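Local coordinates for protein salmonella typhimurium DB7155 bacteriophage DET7 tailspike (Bacteriophage, PDB 2V5I) that probably binds and hydrolyses the O-antigen polysaccharide of Salmonella, serving as the trimeric receptor-binding tailspike of the phage, at residues I70-L75 against E92-P97. Numbering follows the deposited sequence.
Sequences IGDGAL and ESKTTP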
loop_
_atom_site.group_PDB
_atom_site.type_symbol
_atom_site.label_atom_id
_atom_site.label_comp_id
_atom_site.label_asym_id
_atom_site.label_seq_id
_atom_site.Cartn_x
_atom_site.Cartn_y
_atom_site.Cartn_z
ATOM N N ILE A 70 20.591 35.301 -3.745
ATOM C CA ILE A 70 21.883 34.788 -4.099
ATOM C C ILE A 70 22.925 35.191 -3.050
ATOM O O ILE A 70 23.111 36.382 -2.754
ATOM C CB ILE A 70 22.310 35.318 -5.505
ATOM C CG1 ILE A 70 21.215 35.012 -6.569
ATOM C CG2 ILE A 70 23.660 34.763 -5.905
ATOM C CD1 ILE A 70 21.373 35.748 -7.849
ATOM N N GLY A 71 23.671 34.220 -2.558
ATOM C CA GLY A 71 24.729 34.516 -1.596
ATOM C C GLY A 71 25.325 33.254 -1.026
ATOM O O GLY A 71 24.727 32.179 -1.153
ATOM N N ASP A 72 26.487 33.382 -0.383
ATOM C CA ASP A 72 27.100 32.294 0.345
ATOM C C ASP A 72 26.768 32.543 1.800
ATOM O O ASP A 72 26.917 33.662 2.278
ATOM C CB ASP A 72 28.614 32.253 0.181
ATOM C CG ASP A 72 29.059 31.864 -1.191
ATOM O OD1 ASP A 72 28.292 31.207 -1.921
ATOM O OD2 ASP A 72 30.215 32.247 -1.587
ATOM N N GLY A 73 26.311 31.534 2.523
ATOM C CA GLY A 73 26.008 31.730 3.946
ATOM C C GLY A 73 24.516 31.858 4.209
ATOM O O GLY A 73 23.702 31.526 3.361
ATOM N N ALA A 74 24.171 32.485 5.335
ATOM C CA ALA A 74 22.796 32.493 5.810
ATOM C C ALA A 74 22.130 33.864 5.624
ATOM O O ALA A 74 22.734 34.930 5.928
ATOM C CB ALA A 74 22.758 32.114 7.293
ATOM N N LEU A 75 20.912 33.834 5.078
ATOM C CA LEU A 75 19.987 34.954 5.082
ATOM C C LEU A 75 19.001 34.654 6.195
ATOM O O LEU A 75 18.335 33.624 6.167
ATOM C CB LEU A 75 19.299 35.059 3.730
ATOM C CG LEU A 75 18.250 36.137 3.554
ATOM C CD1 LEU A 75 18.836 37.550 3.875
ATOM C CD2 LEU A 75 17.623 36.068 2.185
ATOM N N GLU A 92 20.271 30.566 -4.064
ATOM C CA GLU A 92 21.376 30.140 -4.948
ATOM C C GLU A 92 22.702 30.613 -4.369
ATOM O O GLU A 92 22.824 31.760 -3.913
ATOM C CB GLU A 92 21.172 30.705 -6.345
ATOM C CG GLU A 92 22.376 30.456 -7.274
ATOM C CD GLU A 92 22.126 30.823 -8.703
ATOM O OE1 GLU A 92 20.959 30.977 -9.138
ATOM O OE2 GLU A 92 23.139 30.920 -9.440
ATOM N N SER A 93 23.680 29.716 -4.289
ATOM C CA SER A 93 24.986 30.117 -3.788
ATOM C C SER A 93 25.619 31.078 -4.735
ATOM O O SER A 93 25.383 31.010 -5.938
ATOM C CB SER A 93 25.916 28.928 -3.536
ATOM O OG SER A 93 26.192 28.205 -4.754
ATOM N N LYS A 94 26.467 31.923 -4.180
ATOM C CA LYS A 94 27.310 32.813 -4.969
ATOM C C LYS A 94 28.461 32.034 -5.610
ATOM O O LYS A 94 28.767 32.182 -6.816
ATOM C CB LYS A 94 27.805 33.901 -3.996
ATOM C CG LYS A 94 28.680 34.903 -4.589
ATOM C CD LYS A 94 28.827 36.144 -3.719
ATOM C CE LYS A 94 29.626 35.938 -2.503
ATOM N NZ LYS A 94 29.710 37.263 -1.775
ATOM N N THR A 95 29.129 31.229 -4.798
ATOM C CA THR A 95 30.288 30.475 -5.227
ATOM C C THR A 95 29.841 29.209 -5.965
ATOM O O THR A 95 28.843 28.557 -5.580
ATOM C CB THR A 95 31.163 30.110 -4.023
ATOM O OG1 THR A 95 31.656 31.305 -3.363
ATOM C CG2 THR A 95 32.349 29.284 -4.484
ATOM N N THR A 96 30.611 28.800 -6.964
ATOM C CA THR A 96 30.364 27.530 -7.654
ATOM C C THR A 96 31.391 26.551 -7.030
ATOM O O THR A 96 32.598 26.699 -7.249
ATOM C CB THR A 96 30.591 27.652 -9.166
ATOM O OG1 THR A 96 29.606 28.531 -9.744
ATOM C CG2 THR A 96 30.496 26.336 -9.859
ATOM N N PRO A 97 30.932 25.628 -6.192
ATOM C CA PRO A 97 31.850 24.792 -5.428
ATOM C C PRO A 97 32.457 23.642 -6.254
ATOM O O PRO A 97 31.938 23.277 -7.313
ATOM C CB PRO A 97 30.921 24.211 -4.338
ATOM C CG PRO A 97 29.633 24.209 -4.960
ATOM C CD PRO A 97 29.529 25.304 -5.905
HETATM O O HOH W 1 27.251 36.180 0.078
#
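Asp72 turns its carboxylate toward Thr95 with CG beside its own backbone N (chi1 -69°), and Thr95 points OG1 back from the matching position (chi1 -62°). The two side chains cross at about a right angle. The site is a corner of the parallel beta-helix, where successive coils of the chain stack. Ile70 and Glu92 form a parallel bridge between these coils. Gly71 N donates to Glu92 O at 2.9 Å, nearly in line with the carbonyl. CG2 of Ile70 rests against the same oxygen. Beyond the bridge, Asp72 takes over. Its OD1 accepts a nearly straight bond from Thr95 N on the syn lone pair (3.0 Å, 172°), and a weak, bent one from Lys94 N. Lys94 CB packs on the carboxylate, but the chain bends at chi3 and NZ stays 5.0 Å from Asp72 OD2. A water bound to Asp72 N also reaches NZ weakly. The Glu92 side chain shares a sheet face with Ile70, and its carboxylate forms salt bridges with Lys68 and Lys124. Within the loop, Ser93 OG donates to Thr95 O at 2.8 Å. Both carboxylate oxygens of Asp72 are engaged, which probably limits its rotation; OD2 accepts a further bond from Thr95 OG1, very short at 2.5 Å and to be read with caution.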